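Side-chain contacts in telomeric DNA-binding factor trf1 (Schizosaccharomyces pombe, PDB 6K5S), which probably binds telomeric DNA and pairs with a second copy of itself, with an all-helical domain of the telomere repeat binding factor family: residues V49-M52 with F53-V56; P11-G14 with N15-I19; R189-R192 with L193-S197; Y136-A139 with M140-E144; P156-M159 with A160-L164. One frame throughout, in Å; residues are numbered along the deposited sequence.

Contact 1. Residues V49-M52 with F53-V56; sequences VMNM and FRMV
Arg54 folds back along helix 41-60 so that its guanidinium reaches both Met50 and Asn51, one turn earlier. Two geometric features describe the pose: Met50 CB lies over one face of the group, 3.8 Å from Arg54 NH2, while Asn51 OD1 lies at the edge and in the plane, 2.6 Å from Arg54 NH1. The angle at that short approach is too poor for a hydrogen bond, and the amide and guanidinium planes stand 56° apart. A bend at chi3 (-147°) in an otherwise extended chain turns the group back toward the start of the helix. Met50 is bent at both chi2 and chi3, which curls its CE round to 4.2 Å from Phe53 CD2, oblique to the ring; the two side chains run alongside and point the same way. In the backbone, Arg54 N bonds to Met50 O at 2.8 Å. Helix 10-24 touches Met50 and Phe53, whereas Met52, Met55 and Val56 pack on the second subunit. The chemistry implies a guanidinium held through Arg54 NH2 by the carbonyl of Ala97, in a loop of the same chain, with one face covered by Met50 CB and the Asn51 oxygen close at its edge but unbonded.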
loop_
_atom_site.group_PDB
_atom_site.type_symbol
_atom_site.label_atom_id
_atom_site.label_comp_id
_atom_site.label_asym_id
_atom_site.label_seq_id
_atom_site.Cartn_x
_atom_site.Cartn_y
_atom_site.Cartn_z
ATOM N N VAL A 49 7.983 -3.146 -2.749
ATOM C CA VAL A 49 7.669 -2.339 -1.567
ATOM C C VAL A 49 7.956 -0.865 -1.836
ATOM O O VAL A 49 7.135 0.009 -1.521
ATOM C CB VAL A 49 8.449 -2.856 -0.346
ATOM C CG1 VAL A 49 8.367 -1.864 0.795
ATOM C CG2 VAL A 49 7.877 -4.216 0.077
ATOM N N MET A 50 9.111 -0.562 -2.436
ATOM C CA MET A 50 9.444 0.842 -2.701
ATOM C C MET A 50 8.485 1.477 -3.695
ATOM O O MET A 50 8.158 2.667 -3.575
ATOM C CB MET A 50 10.879 0.988 -3.209
ATOM C CG MET A 50 11.917 0.901 -2.085
ATOM S SD MET A 50 11.789 2.094 -0.709
ATOM C CE MET A 50 11.541 3.629 -1.598
ATOM N N ASN A 51 8.044 0.713 -4.700
ATOM C CA ASN A 51 7.087 1.247 -5.668
ATOM C C ASN A 51 5.752 1.563 -5.010
ATOM O O ASN A 51 5.114 2.576 -5.330
ATOM C CB ASN A 51 6.883 0.263 -6.818
ATOM C CG ASN A 51 8.067 0.233 -7.770
ATOM O OD1 ASN A 51 8.910 1.131 -7.751
ATOM N ND2 ASN A 51 8.129 -0.795 -8.612
ATOM N N MET A 52 5.299 0.705 -4.096
ATOM C CA MET A 52 4.074 1.033 -3.373
ATOM C C MET A 52 4.315 2.218 -2.449
ATOM O O MET A 52 3.448 3.091 -2.321
ATOM C CB MET A 52 3.553 -0.179 -2.592
ATOM C CG MET A 52 2.744 -1.218 -3.456
ATOM S SD MET A 52 2.256 -2.710 -2.513
ATOM C CE MET A 52 3.863 -3.272 -2.065
ATOM N N PHE A 53 5.497 2.283 -1.834
ATOM C CA PHE A 53 5.779 3.366 -0.899
ATOM C C PHE A 53 5.792 4.710 -1.617
ATOM O O PHE A 53 5.180 5.675 -1.157
ATOM C CB PHE A 53 7.097 3.131 -0.173
ATOM C CG PHE A 53 7.369 4.127 0.931
ATOM C CD1 PHE A 53 6.561 4.161 2.065
ATOM C CD2 PHE A 53 8.416 5.026 0.835
ATOM C CE1 PHE A 53 6.814 5.072 3.085
ATOM C CE2 PHE A 53 8.665 5.941 1.835
ATOM C CZ PHE A 53 7.855 5.961 2.972
ATOM N N ARG A 54 6.443 4.772 -2.778
ATOM C CA ARG A 54 6.421 5.993 -3.571
ATOM C C ARG A 54 4.993 6.453 -3.876
ATOM O O ARG A 54 4.690 7.651 -3.795
ATOM C CB ARG A 54 7.213 5.784 -4.863
ATOM C CG ARG A 54 8.700 5.979 -4.726
ATOM C CD ARG A 54 9.457 5.651 -6.056
ATOM N NE ARG A 54 10.767 5.097 -5.741
ATOM C CZ ARG A 54 11.186 3.854 -5.998
ATOM N NH1 ARG A 54 10.421 2.979 -6.647
ATOM N NH2 ARG A 54 12.406 3.498 -5.618
ATOM N N MET A 55 4.098 5.523 -4.215
ATOM C CA MET A 55 2.714 5.898 -4.499
ATOM C C MET A 55 2.015 6.425 -3.252
ATOM O O MET A 55 1.311 7.438 -3.317
ATOM C CB MET A 55 1.920 4.710 -5.063
ATOM C CG MET A 55 2.357 4.188 -6.436
ATOM S SD MET A 55 1.065 3.062 -7.023
ATOM C CE MET A 55 -0.314 4.192 -6.776
ATOM N N VAL A 56 2.180 5.746 -2.109
ATOM C CA VAL A 56 1.481 6.194 -0.904
ATOM C C VAL A 56 2.072 7.513 -0.414
ATOM O O VAL A 56 1.334 8.403 0.017
ATOM C CB VAL A 56 1.492 5.109 0.190
ATOM C CG1 VAL A 56 2.838 4.921 0.774
ATOM C CG2 VAL A 56 0.514 5.470 1.328
#

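Contact 2. Residues P11-G14 with N15-I19; sequences PTLG and NLSNI
Apolar packing joins Thr12 to Leu16, and hydrogen bonds join Leu13 to Ser17, on successive turns of helix 10-24, in a largely buried contact. The evidence lies in two spacings of four residues. In the first, Thr12 and Leu16 lie side by side and point the same way, with Thr12 CG2 3.6 Å from Leu16 CD1. The methyl of Thr12 stands anti to its own nitrogen and OG1 lies beside that nitrogen (chi1 -69°), which offers carbon to the leucine and leaves the hydroxyl to bond with Asn15 of the second subunit. Leu16 is extended past CG, and its CG also rests 3.4 Å from Thr12 O, the carbonyl that accepts Leu16 N at 2.9 Å in an almost straight bond (175°).

The second spacing is polar. Leu13 O is gripped twice by one residue: Ser17 OG donates to it at 2.6 Å and Ser17 N at 3.0 Å, the two donors arriving from opposite faces of the carbonyl plane. The serine torsion sets OG beside the backbone nitrogen, pointing it back toward the start of the helix and satisfying a buried hydroxyl locally. Gly14 O accepts a single backbone bond from Asn18 N, 2.9 Å.

Around this stretch, Leu16 packs on Phe53 and Val56 of helix 41-60, and Leu13 touches Tyr60 of the same helix. Leu13 and Ser17 also meet helix 76-94, at Ala85, while Pro11, Leu16 and Ile19 lean on the second subunit; helix 10-24 here touches two helices of its own chain and the dimer partner.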
loop_
_atom_site.group_PDB
_atom_site.type_symbol
_atom_site.label_atom_id
_atom_site.label_comp_id
_atom_site.label_asym_id
_atom_site.label_seq_id
_atom_site.Cartn_x
_atom_site.Cartn_y
_atom_site.Cartn_z
ATOM N N PRO A 11 -2.751 2.904 7.903
ATOM C CA PRO A 11 -2.169 1.547 8.067
ATOM C C PRO A 11 -1.199 1.142 6.959
ATOM O O PRO A 11 -0.185 0.492 7.243
ATOM C CB PRO A 11 -3.412 0.654 8.112
ATOM C CG PRO A 11 -4.463 1.536 8.736
ATOM C CD PRO A 11 -4.214 2.892 8.104
ATOM N N THR A 12 -1.462 1.518 5.713
ATOM C CA THR A 12 -0.540 1.207 4.617
ATOM C C THR A 12 0.755 2.006 4.747
ATOM O O THR A 12 1.860 1.452 4.649
ATOM C CB THR A 12 -1.208 1.506 3.263
ATOM O OG1 THR A 12 -2.272 0.572 3.004
ATOM C CG2 THR A 12 -0.183 1.440 2.132
ATOM N N LEU A 13 0.633 3.328 4.947
ATOM C CA LEU A 13 1.796 4.159 5.204
ATOM C C LEU A 13 2.657 3.546 6.298
ATOM O O LEU A 13 3.867 3.409 6.137
ATOM C CB LEU A 13 1.364 5.583 5.600
ATOM C CG LEU A 13 2.543 6.559 5.760
ATOM C CD1 LEU A 13 3.301 6.708 4.444
ATOM C CD2 LEU A 13 2.053 7.941 6.223
ATOM N N GLY A 14 2.030 3.144 7.408
ATOM C CA GLY A 14 2.782 2.558 8.507
ATOM C C GLY A 14 3.421 1.224 8.158
ATOM O O GLY A 14 4.584 0.974 8.498
ATOM N N ASN A 15 2.672 0.343 7.483
ATOM C CA ASN A 15 3.203 -0.980 7.165
ATOM C C ASN A 15 4.396 -0.880 6.209
ATOM O O ASN A 15 5.454 -1.487 6.431
ATOM C CB ASN A 15 2.081 -1.818 6.561
ATOM C CG ASN A 15 2.501 -3.231 6.228
ATOM O OD1 ASN A 15 3.145 -3.932 7.022
ATOM N ND2 ASN A 15 2.071 -3.688 5.076
ATOM N N LEU A 16 4.253 -0.094 5.154
ATOM C CA LEU A 16 5.343 0.041 4.191
ATOM C C LEU A 16 6.545 0.715 4.825
ATOM O O LEU A 16 7.687 0.359 4.522
ATOM C CB LEU A 16 4.864 0.820 2.951
ATOM C CG LEU A 16 3.728 0.172 2.143
ATOM C CD1 LEU A 16 3.216 1.123 1.027
ATOM C CD2 LEU A 16 4.197 -1.127 1.542
ATOM N N SER A 17 6.311 1.702 5.700
ATOM C CA SER A 17 7.418 2.382 6.358
ATOM C C SER A 17 8.180 1.412 7.237
ATOM O O SER A 17 9.411 1.404 7.242
ATOM C CB SER A 17 6.899 3.554 7.202
ATOM O OG SER A 17 6.220 4.528 6.406
ATOM N N ASN A 18 7.446 0.585 7.980
ATOM C CA ASN A 18 8.065 -0.409 8.853
ATOM C C ASN A 18 8.907 -1.402 8.048
ATOM O O ASN A 18 10.027 -1.744 8.441
ATOM C CB ASN A 18 6.980 -1.137 9.651
ATOM C CG ASN A 18 6.321 -0.252 10.748
ATOM O OD1 ASN A 18 6.891 0.731 11.218
ATOM N ND2 ASN A 18 5.138 -0.656 11.185
ATOM N N ILE A 19 8.391 -1.872 6.922
ATOM C CA ILE A 19 9.157 -2.816 6.113
ATOM C C ILE A 19 10.447 -2.162 5.617
ATOM O O ILE A 19 11.534 -2.750 5.682
ATOM C CB ILE A 19 8.293 -3.346 4.957
ATOM C CG1 ILE A 19 7.155 -4.218 5.513
ATOM C CG2 ILE A 19 9.143 -4.086 3.950
ATOM C CD1 ILE A 19 6.056 -4.546 4.484
#

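Contact 3. Residues R189-R192 with L193-S197; sequences RKER and LANFS
Arg189 and Leu193 pass each other at a slant on helix 177-195, touching side chain to side chain through carbon alone: Arg189 CG is 3.9 Å from Leu193 CD1, and Arg189 CD is 4.0 Å from Leu193 CG. The arginine is bent twice, at chi2 (64°) and chi3 (58°), which brings its CG and CD against the leucine branch while the guanidinium continues to helix 122-141, where it forms a salt bridge with Glu130 and a hydrogen bond with Thr133. Leu193 is extended beyond CG and sits close over the preceding turn, its CG 3.2 Å from Arg189 O. On another side of the helix, Glu191 and Asn195 also meet at a slant, with carboxylate and amide planes 73° apart. Asn195 OD1 lies 3.4 Å from Glu191 CG, and 3.2 Å from Glu191 O, an acceptor like itself, so no bond joins that pair. What ties these residues is the backbone, Asn195 N donating to Glu191 O at 3.0 Å. Lys190, pointing elsewhere, bonds to Asn152. The chemistry is therefore divided: the buried Leu193 is covered in part by the aliphatic portion of an arginine whose charge is met by another helix, whereas the exposed Glu191 and Asn195 touch without a side-chain bond.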
loop_
_atom_site.group_PDB
_atom_site.type_symbol
_atom_site.label_atom_id
_atom_site.label_comp_id
_atom_site.label_asym_id
_atom_site.label_seq_id
_atom_site.Cartn_x
_atom_site.Cartn_y
_atom_site.Cartn_z
ATOM N N ARG A 189 33.970 21.495 13.373
ATOM C CA ARG A 189 33.944 20.723 12.135
ATOM C C ARG A 189 33.961 21.640 10.916
ATOM O O ARG A 189 34.629 21.344 9.912
ATOM C CB ARG A 189 32.717 19.800 12.119
ATOM C CG ARG A 189 32.520 19.052 10.815
ATOM C CD ARG A 189 33.674 18.089 10.563
ATOM N NE ARG A 189 33.823 17.120 11.652
ATOM C CZ ARG A 189 33.216 15.938 11.696
ATOM N NH1 ARG A 189 32.386 15.563 10.724
ATOM N NH2 ARG A 189 33.423 15.128 12.725
ATOM N N LYS A 190 33.259 22.773 10.994
ATOM C CA LYS A 190 33.290 23.737 9.896
ATOM C C LYS A 190 34.714 24.215 9.628
ATOM O O LYS A 190 35.170 24.231 8.479
ATOM C CB LYS A 190 32.366 24.913 10.216
ATOM C CG LYS A 190 32.071 25.836 9.054
ATOM C CD LYS A 190 31.416 27.118 9.550
ATOM C CE LYS A 190 30.822 27.899 8.399
ATOM N NZ LYS A 190 30.395 29.266 8.814
ATOM N N GLU A 191 35.439 24.578 10.688
ATOM C CA GLU A 191 36.806 25.057 10.526
ATOM C C GLU A 191 37.700 23.970 9.945
ATOM O O GLU A 191 38.458 24.218 8.999
ATOM C CB GLU A 191 37.345 25.544 11.875
ATOM C CG GLU A 191 38.875 25.622 11.957
ATOM C CD GLU A 191 39.351 26.615 13.009
ATOM O OE1 GLU A 191 38.547 26.947 13.911
ATOM O OE2 GLU A 191 40.519 27.064 12.933
ATOM N N ARG A 192 37.634 22.753 10.497
ATOM C CA ARG A 192 38.429 21.663 9.939
ATOM C C ARG A 192 38.117 21.459 8.463
ATOM O O ARG A 192 39.023 21.229 7.650
ATOM C CB ARG A 192 38.193 20.370 10.720
ATOM C CG ARG A 192 38.658 19.131 9.967
ATOM C CD ARG A 192 38.986 17.977 10.885
ATOM N NE ARG A 192 40.347 18.080 11.394
ATOM C CZ ARG A 192 40.645 18.596 12.578
ATOM N NH1 ARG A 192 41.905 18.661 12.975
ATOM N NH2 ARG A 192 39.670 19.049 13.360
ATOM N N LEU A 193 36.840 21.568 8.091
ATOM C CA LEU A 193 36.473 21.343 6.701
ATOM C C LEU A 193 36.997 22.462 5.810
ATOM O O LEU A 193 37.476 22.202 4.698
ATOM C CB LEU A 193 34.949 21.208 6.578
ATOM C CG LEU A 193 34.373 19.880 7.088
ATOM C CD1 LEU A 193 32.861 19.919 7.040
ATOM C CD2 LEU A 193 34.894 18.664 6.333
ATOM N N ALA A 194 36.923 23.713 6.281
ATOM C CA ALA A 194 37.320 24.831 5.433
ATOM C C ALA A 194 38.831 24.844 5.217
ATOM O O ALA A 194 39.302 25.107 4.106
ATOM C CB ALA A 194 36.848 26.150 6.043
ATOM N N ASN A 195 39.594 24.534 6.256
ATOM C CA ASN A 195 41.054 24.564 6.227
ATOM C C ASN A 195 41.695 23.257 5.775
ATOM O O ASN A 195 42.928 23.186 5.713
ATOM C CB ASN A 195 41.594 24.918 7.613
ATOM C CG ASN A 195 41.113 26.265 8.092
ATOM O OD1 ASN A 195 40.713 26.422 9.246
ATOM N ND2 ASN A 195 41.142 27.244 7.204
ATOM N N PHE A 196 40.912 22.223 5.466
ATOM C CA PHE A 196 41.508 20.960 5.054
ATOM C C PHE A 196 42.094 21.061 3.654
ATOM O O PHE A 196 41.567 21.751 2.782
ATOM C CB PHE A 196 40.497 19.817 5.071
ATOM C CG PHE A 196 41.134 18.462 4.882
ATOM C CD1 PHE A 196 41.622 17.761 5.971
ATOM C CD2 PHE A 196 41.275 17.912 3.617
ATOM C CE1 PHE A 196 42.213 16.524 5.810
ATOM C CE2 PHE A 196 41.868 16.677 3.452
ATOM C CZ PHE A 196 42.338 15.981 4.548
ATOM N N SER A 197 43.187 20.339 3.440
ATOM C CA SER A 197 43.828 20.338 2.149
ATOM C C SER A 197 44.518 18.990 2.018
ATOM O O SER A 197 45.190 18.568 2.970
ATOM C CB SER A 197 44.848 21.466 2.008
ATOM O OG SER A 197 45.561 21.351 0.790
#

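Contact 4. Residues Y136-A139 with M140-E144; sequences YISA and MAQAE
Ser138 O is gripped by two donors from the following turn, Gln142 NE2 at 3.2 Å and, weakly, Ala141 N at 3.0 Å. The glutamine bond is fairly straight (155°), though its donor sits out of the carbonyl plane; Ala141 N has its better directed bond with Ile137 O, 3.2 Å. Gln142 gets there by a bend at chi2 (-43°), which folds its amide back over the end of the helix instead of letting it run outward. Gln142 N in turn bonds to Ala139 O at 3.1 Å, from well above the carbonyl plane.

A turn away, Met140 CG lies over one face of the Tyr136 ring, 4.0 Å from its centroid and 25° off the normal, displaced toward the rim and 3.7 Å from Tyr136 CE1. This is a CH-pi contact. The sulfur, Met140 SD, is 5.0 Å from the same centroid in an oblique Met-aromatic contact. The tyrosine hydroxyl is held by Gln199, and its ring also packs on Leu151 of helix 147-154 and on Leu202.

The pattern shifts from i+4 to i+3 bonds: Ala141 N still reaches Ile137 O, but Gln142 N goes to Ala139 O and Ala143 N to Met140 O. Ala143 then takes positive phi. Such tightening followed by a residue in the left-handed helical region is characteristic of a helix C-terminus, here that of helix 122-141.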
loop_
_atom_site.group_PDB
_atom_site.type_symbol
_atom_site.label_atom_id
_atom_site.label_comp_id
_atom_site.label_asym_id
_atom_site.label_seq_id
_atom_site.Cartn_x
_atom_site.Cartn_y
_atom_site.Cartn_z
ATOM N N TYR A 136 28.291 18.635 2.600
ATOM C CA TYR A 136 29.367 19.485 2.122
ATOM C C TYR A 136 30.208 18.758 1.077
ATOM O O TYR A 136 30.497 19.309 0.008
ATOM C CB TYR A 136 30.229 19.958 3.307
ATOM C CG TYR A 136 31.513 20.654 2.889
ATOM C CD1 TYR A 136 31.475 21.918 2.288
ATOM C CD2 TYR A 136 32.763 20.052 3.087
ATOM C CE1 TYR A 136 32.649 22.570 1.893
ATOM C CE2 TYR A 136 33.940 20.686 2.688
ATOM C CZ TYR A 136 33.871 21.964 2.101
ATOM O OH TYR A 136 35.017 22.623 1.710
ATOM N N ILE A 137 30.583 17.509 1.363
ATOM C CA ILE A 137 31.447 16.750 0.461
ATOM C C ILE A 137 30.743 16.496 -0.862
ATOM O O ILE A 137 31.337 16.640 -1.937
ATOM C CB ILE A 137 31.878 15.439 1.136
ATOM C CG1 ILE A 137 32.879 15.760 2.255
ATOM C CG2 ILE A 137 32.440 14.466 0.093
ATOM C CD1 ILE A 137 33.093 14.597 3.239
ATOM N N SER A 138 29.466 16.140 -0.811
ATOM C CA SER A 138 28.718 15.952 -2.055
ATOM C C SER A 138 28.573 17.266 -2.821
ATOM O O SER A 138 28.745 17.301 -4.045
ATOM C CB SER A 138 27.339 15.354 -1.762
ATOM O OG SER A 138 26.558 15.309 -2.958
ATOM N N ALA A 139 28.251 18.354 -2.120
ATOM C CA ALA A 139 28.053 19.623 -2.812
ATOM C C ALA A 139 29.341 20.062 -3.495
ATOM O O ALA A 139 29.311 20.539 -4.639
ATOM C CB ALA A 139 27.558 20.678 -1.836
ATOM N N MET A 140 30.489 19.853 -2.824
ATOM C CA MET A 140 31.787 20.185 -3.412
ATOM C C MET A 140 32.039 19.391 -4.680
ATOM O O MET A 140 32.680 19.893 -5.614
ATOM C CB MET A 140 32.923 19.932 -2.407
ATOM C CG MET A 140 33.189 21.095 -1.440
ATOM S SD MET A 140 33.801 22.655 -2.145
ATOM C CE MET A 140 32.447 23.593 -2.699
ATOM N N ALA A 141 31.566 18.149 -4.735
ATOM C CA ALA A 141 31.805 17.312 -5.907
ATOM C C ALA A 141 31.103 17.818 -7.163
ATOM O O ALA A 141 31.474 17.397 -8.260
ATOM C CB ALA A 141 31.356 15.860 -5.644
ATOM N N GLN A 142 30.084 18.666 -7.040
ATOM C CA GLN A 142 29.412 19.203 -8.225
ATOM C C GLN A 142 30.129 20.413 -8.818
ATOM O O GLN A 142 29.746 20.875 -9.912
ATOM C CB GLN A 142 27.960 19.576 -7.895
ATOM C CG GLN A 142 27.181 18.493 -7.133
ATOM C CD GLN A 142 27.428 17.086 -7.684
ATOM O OE1 GLN A 142 27.328 16.855 -8.892
ATOM N NE2 GLN A 142 27.718 16.136 -6.791
ATOM N N ALA A 143 31.136 20.943 -8.113
ATOM C CA ALA A 143 31.936 22.084 -8.579
ATOM C C ALA A 143 31.031 23.235 -8.990
ATOM O O ALA A 143 31.263 23.929 -9.988
ATOM C CB ALA A 143 32.877 21.677 -9.717
ATOM N N GLU A 144 29.987 23.441 -8.199
ATOM C CA GLU A 144 28.938 24.403 -8.485
ATOM C C GLU A 144 29.147 25.751 -7.799
ATOM O O GLU A 144 28.948 26.801 -8.423
ATOM C CB GLU A 144 27.601 23.797 -8.066
ATOM C CG GLU A 144 26.405 24.392 -8.747
ATOM C CD GLU A 144 25.103 24.070 -8.019
ATOM O OE1 GLU A 144 24.862 24.655 -6.942
ATOM O OE2 GLU A 144 24.316 23.237 -8.525
#

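Contact 5. Residues P156-M159 with A160-L164; sequences PSDM and AHRFL
At the N-terminus of helix 159-166 a salt bridge spans one turn, from Asp158 at the N-cap position to Arg162. Asp158 OD1 is 3.1 Å from Arg162 NE, a hydrogen bond that is weak because its angle is only 121°. The groups stand nearly perpendicular, with carboxylate and guanidinium planes 81° apart, and Asp158 OD2 lies 3.3 Å above the guanidinium plane, offset toward its rim. The aspartate therefore meets the arginine from over a face rather than edge to edge. Its carboxylate makes no capping bond to the helix; the first i+4 backbone bond runs from Arg162 N to Asp158 O, 2.9 Å. Pro156, two residues ahead of the cap, flanks the guanidinium at its edge, with Pro156 CG 3.7 Å from Arg162 NH2. This turn thus links the loop after helix 147-154 to the new helix. On its buried side Met159 and Phe163 lie alongside each other, both meeting helix 177-195, where Cys186 touches the methionine and Ile183 the phenylalanine. A bend at chi3 carries Met159 CE to 3.9 Å from Phe163 CZ, and Phe163 CD2 rests 3.4 Å from Met159 O.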
loop_
_atom_site.group_PDB
_atom_site.type_symbol
_atom_site.label_atom_id
_atom_site.label_comp_id
_atom_site.label_asym_id
_atom_site.label_seq_id
_atom_site.Cartn_x
_atom_site.Cartn_y
_atom_site.Cartn_z
ATOM N N PRO A 156 25.623 27.090 9.889
ATOM C CA PRO A 156 25.286 28.513 9.868
ATOM C C PRO A 156 25.569 29.171 11.212
ATOM O O PRO A 156 25.765 28.512 12.231
ATOM C CB PRO A 156 23.791 28.514 9.541
ATOM C CG PRO A 156 23.284 27.215 10.095
ATOM C CD PRO A 156 24.431 26.237 10.095
ATOM N N SER A 157 25.586 30.505 11.188
ATOM C CA SER A 157 25.833 31.273 12.403
ATOM C C SER A 157 24.620 31.331 13.329
ATOM O O SER A 157 24.789 31.601 14.523
ATOM C CB SER A 157 26.274 32.696 12.044
ATOM O OG SER A 157 25.211 33.413 11.433
ATOM N N ASP A 158 23.413 31.077 12.818
ATOM C CA ASP A 158 22.190 31.152 13.610
ATOM C C ASP A 158 21.777 29.804 14.209
ATOM O O ASP A 158 20.584 29.586 14.468
ATOM C CB ASP A 158 21.051 31.734 12.762
ATOM C CG ASP A 158 20.620 30.805 11.621
ATOM O OD1 ASP A 158 21.316 29.806 11.358
ATOM O OD2 ASP A 158 19.574 31.067 10.982
ATOM N N MET A 159 22.723 28.885 14.429
ATOM C CA MET A 159 22.346 27.554 14.908
ATOM C C MET A 159 21.641 27.647 16.258
ATOM O O MET A 159 20.699 26.891 16.527
ATOM C CB MET A 159 23.573 26.643 15.001
ATOM C CG MET A 159 23.900 25.849 13.724
ATOM S SD MET A 159 25.036 24.446 13.965
ATOM C CE MET A 159 23.957 23.395 14.886
ATOM N N ALA A 160 22.068 28.587 17.108
ATOM C CA ALA A 160 21.473 28.727 18.434
ATOM C C ALA A 160 20.054 29.264 18.351
ATOM O O ALA A 160 19.150 28.766 19.030
ATOM C CB ALA A 160 22.332 29.644 19.304
ATOM N N HIS A 161 19.839 30.302 17.538
ATOM C CA HIS A 161 18.480 30.792 17.344
ATOM C C HIS A 161 17.596 29.726 16.717
ATOM O O HIS A 161 16.400 29.653 17.020
ATOM C CB HIS A 161 18.477 32.047 16.478
ATOM C CG HIS A 161 17.116 32.646 16.309
ATOM N ND1 HIS A 161 16.625 33.051 15.086
ATOM C CD2 HIS A 161 16.136 32.893 17.210
ATOM C CE1 HIS A 161 15.402 33.528 15.242
ATOM N NE2 HIS A 161 15.083 33.443 16.521
ATOM N N ARG A 162 18.166 28.884 15.852
ATOM C CA ARG A 162 17.379 27.800 15.282
ATOM C C ARG A 162 16.947 26.808 16.355
ATOM O O ARG A 162 15.801 26.342 16.345
ATOM C CB ARG A 162 18.166 27.103 14.174
ATOM C CG ARG A 162 18.034 27.780 12.835
ATOM C CD ARG A 162 18.389 26.829 11.713
ATOM N NE ARG A 162 19.357 27.420 10.796
ATOM C CZ ARG A 162 19.058 27.815 9.565
ATOM N NH1 ARG A 162 17.813 27.679 9.124
ATOM N NH2 ARG A 162 19.995 28.342 8.783
ATOM N N PHE A 163 17.845 26.476 17.293
ATOM C CA PHE A 163 17.476 25.543 18.359
ATOM C C PHE A 163 16.366 26.114 19.233
ATOM O O PHE A 163 15.456 25.388 19.650
ATOM C CB PHE A 163 18.680 25.204 19.237
ATOM C CG PHE A 163 19.612 24.196 18.644
ATOM C CD1 PHE A 163 19.128 23.104 17.944
ATOM C CD2 PHE A 163 20.980 24.342 18.786
ATOM C CE1 PHE A 163 19.986 22.175 17.397
ATOM C CE2 PHE A 163 21.852 23.411 18.253
ATOM C CZ PHE A 163 21.357 22.324 17.552
ATOM N N LEU A 164 16.445 27.407 19.557
ATOM C CA LEU A 164 15.413 28.025 20.385
ATOM C C LEU A 164 14.081 28.055 19.646
ATOM O O LEU A 164 13.044 27.646 20.186
ATOM C CB LEU A 164 15.849 29.438 20.803
ATOM C CG LEU A 164 17.031 29.478 21.784
ATOM C CD1 LEU A 164 17.609 30.879 22.001
ATOM C CD2 LEU A 164 16.636 28.890 23.118
#

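Overall arrangement
Contacts 1 and 2 are mostly buried, lie about 10 Å apart between centres and touch directly, Phe53 and Leu16 joining helix 41-60 to helix 10-24; both also face the second subunit. The other three belong to a different part of the chain: contacts 3 and 4 are surface contacts at the ends of helices 177-195 and 122-141, meeting where Tyr136 packs near Leu193, and contact 5, partly buried, starts helix 159-166 against helix 177-195. Contacts 1 and 3 are about 39 Å apart between centres. Contacts 1 and 2 mix apolar packing with a few polar groups; contact 4 shows helix-end bonding, and contacts 3 and 5 involve salt bridges, to Glu130 and within the turn.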